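Long-range contact in UL18 protein (Human herpesvirus 5, PDB 3D2U), which engages the host inhibitory receptor LILRB1 as a viral MHC class I mimic and so modulates the activity of natural killer cells: residues P186-P191 with F214-I219. The protein carries 4 engineered substitutions. Sequence-based numbering, arbitrary orientation.
Sequences PPVTHP and FFPGEI. Unlike the reference sequence in segment 186-191: Pro-186 (reference Thr).
Pro-186, where the reference sequence has Thr, meets the edge of the Phe-215 ring with its carbonyl O, which lies in the ring plane 3.9 Å from CE2 of Phe-215; CD of Pro-186 also touches CE2, the two side chains crossing at about a right angle. With CG anti to the backbone N (chi1 172°), the aromatic is carried to the carbonyls of Pro-186 and Pro-187, CE2 and CD2 being the atoms nearest to them; Gln-28 of the strand 28-36 also touches it. The carbonyl of Pro-187 receives the hydroxyl of Thr-189, OG1 to O 3.0 Å, tilted out of the carbonyl plane. Val-188 brushes CD of Pro-216, which follows a cis peptide bond, with CG2. This is the junction of an MHC class I heavy chain, where the linker from the alpha-2 helix enters the immunoglobulin C1-set domain. Thr-189 makes a single antiparallel, hydrogen-bonded bridge with Phe-215: N of Thr-189 reaches O of Phe-215 at 2.7 Å, and N of Phe-215 returns to O of Thr-189 at 3.0 Å, both nearly straight. The side chain of His-190 sets out away from the 214-219 loop; its ring stacks with Trp-272, and its ND1 is hydrogen-bonded to ND1 of His-269. Pro-191 packs CB on CB of Phe-214 at 3.8 Å and CG on CD1 of Ile-219, a methyl that also covers one face of the Phe-214 ring.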
loop_
_atom_site.group_PDB
_atom_site.type_symbol
_atom_site.label_atom_id
_atom_site.label_comp_id
_atom_site.label_asym_id
_atom_site.label_seq_id
_atom_site.Cartn_x
_atom_site.Cartn_y
_atom_site.Cartn_z
ATOM N N PRO A 186 -10.909 -22.617 -10.463
ATOM C CA PRO A 186 -11.959 -22.187 -11.397
ATOM C C PRO A 186 -11.409 -21.910 -12.788
ATOM O O PRO A 186 -10.196 -21.845 -12.981
ATOM C CB PRO A 186 -12.505 -20.888 -10.780
ATOM C CG PRO A 186 -11.812 -20.735 -9.441
ATOM C CD PRO A 186 -10.564 -21.559 -9.495
ATOM N N PRO A 187 -12.303 -21.755 -13.777
ATOM C CA PRO A 187 -11.916 -21.464 -15.160
ATOM C C PRO A 187 -11.702 -19.952 -15.247
ATOM O O PRO A 187 -12.008 -19.238 -14.298
ATOM C CB PRO A 187 -13.136 -21.916 -15.945
ATOM C CG PRO A 187 -14.266 -21.536 -15.009
ATOM C CD PRO A 187 -13.747 -22.042 -13.686
ATOM N N VAL A 188 -11.182 -19.462 -16.365
ATOM C CA VAL A 188 -10.984 -18.019 -16.508
ATOM C C VAL A 188 -12.307 -17.309 -16.250
ATOM O O VAL A 188 -13.334 -17.662 -16.821
ATOM C CB VAL A 188 -10.492 -17.639 -17.915
ATOM C CG1 VAL A 188 -10.486 -16.133 -18.075
ATOM C CG2 VAL A 188 -9.112 -18.184 -18.137
ATOM N N THR A 189 -12.278 -16.309 -15.380
ATOM C CA THR A 189 -13.476 -15.572 -15.043
ATOM C C THR A 189 -13.292 -14.096 -15.410
ATOM O O THR A 189 -12.476 -13.386 -14.812
ATOM C CB THR A 189 -13.787 -15.749 -13.550
ATOM O OG1 THR A 189 -13.831 -17.153 -13.255
ATOM C CG2 THR A 189 -15.120 -15.134 -13.202
ATOM N N HIS A 190 -14.047 -13.655 -16.417
ATOM C CA HIS A 190 -13.992 -12.280 -16.897
ATOM C C HIS A 190 -14.718 -11.316 -15.959
ATOM O O HIS A 190 -15.675 -11.688 -15.290
ATOM C CB HIS A 190 -14.551 -12.207 -18.323
ATOM C CG HIS A 190 -13.820 -13.088 -19.292
ATOM N ND1 HIS A 190 -12.444 -13.145 -19.347
ATOM C CD2 HIS A 190 -14.271 -13.957 -20.229
ATOM C CE1 HIS A 190 -12.078 -14.013 -20.273
ATOM N NE2 HIS A 190 -13.167 -14.520 -20.823
ATOM N N PRO A 191 -14.263 -10.059 -15.910
ATOM C CA PRO A 191 -14.861 -9.045 -15.042
ATOM C C PRO A 191 -16.190 -8.466 -15.494
ATOM O O PRO A 191 -16.568 -8.546 -16.659
ATOM C CB PRO A 191 -13.790 -7.966 -15.017
ATOM C CG PRO A 191 -13.319 -7.975 -16.466
ATOM C CD PRO A 191 -13.194 -9.474 -16.754
ATOM N N PHE A 214 -12.617 -10.596 -11.383
ATOM C CA PHE A 214 -11.930 -11.327 -12.426
ATOM C C PHE A 214 -10.841 -12.194 -11.847
ATOM O O PHE A 214 -10.309 -11.906 -10.782
ATOM C CB PHE A 214 -11.352 -10.378 -13.498
ATOM C CG PHE A 214 -10.440 -9.292 -12.962
ATOM C CD1 PHE A 214 -9.056 -9.401 -13.081
ATOM C CD2 PHE A 214 -10.972 -8.127 -12.403
ATOM C CE1 PHE A 214 -8.213 -8.352 -12.661
ATOM C CE2 PHE A 214 -10.148 -7.082 -11.982
ATOM C CZ PHE A 214 -8.762 -7.193 -12.112
ATOM N N PHE A 215 -10.541 -13.263 -12.580
ATOM C CA PHE A 215 -9.515 -14.235 -12.258
ATOM C C PHE A 215 -9.147 -14.907 -13.588
ATOM O O PHE A 215 -10.022 -15.310 -14.341
ATOM C CB PHE A 215 -10.076 -15.299 -11.301
ATOM C CG PHE A 215 -9.141 -16.433 -11.069
ATOM C CD1 PHE A 215 -7.983 -16.246 -10.313
ATOM C CD2 PHE A 215 -9.378 -17.677 -11.643
ATOM C CE1 PHE A 215 -7.074 -17.282 -10.134
ATOM C CE2 PHE A 215 -8.468 -18.725 -11.468
ATOM C CZ PHE A 215 -7.316 -18.524 -10.712
ATOM N N PRO A 216 -7.842 -15.001 -13.926
ATOM C CA PRO A 216 -6.651 -14.597 -13.172
ATOM C C PRO A 216 -6.586 -13.088 -12.970
ATOM O O PRO A 216 -7.385 -12.335 -13.523
ATOM C CB PRO A 216 -5.501 -15.087 -14.062
ATOM C CG PRO A 216 -6.106 -16.220 -14.807
ATOM C CD PRO A 216 -7.456 -15.679 -15.165
ATOM N N GLY A 217 -5.610 -12.659 -12.180
ATOM C CA GLY A 217 -5.454 -11.248 -11.878
ATOM C C GLY A 217 -4.914 -10.297 -12.941
ATOM O O GLY A 217 -5.121 -9.093 -12.813
ATOM N N GLU A 218 -4.234 -10.777 -13.977
ATOM C CA GLU A 218 -3.737 -9.824 -14.961
ATOM C C GLU A 218 -4.863 -9.290 -15.825
ATOM O O GLU A 218 -5.736 -10.036 -16.271
ATOM C CB GLU A 218 -2.615 -10.411 -15.829
ATOM C CG GLU A 218 -2.104 -9.428 -16.922
ATOM C CD GLU A 218 -1.697 -8.027 -16.405
ATOM O OE1 GLU A 218 -2.337 -7.486 -15.465
ATOM O OE2 GLU A 218 -0.740 -7.447 -16.972
ATOM N N ILE A 219 -4.824 -7.981 -16.062
ATOM C CA ILE A 219 -5.865 -7.320 -16.820
ATOM C C ILE A 219 -5.329 -6.002 -17.365
ATOM O O ILE A 219 -4.361 -5.466 -16.852
ATOM C CB ILE A 219 -7.072 -7.070 -15.876
ATOM C CG1 ILE A 219 -8.296 -6.595 -16.649
ATOM C CG2 ILE A 219 -6.671 -6.056 -14.789
ATOM C CD1 ILE A 219 -9.584 -6.665 -15.810
#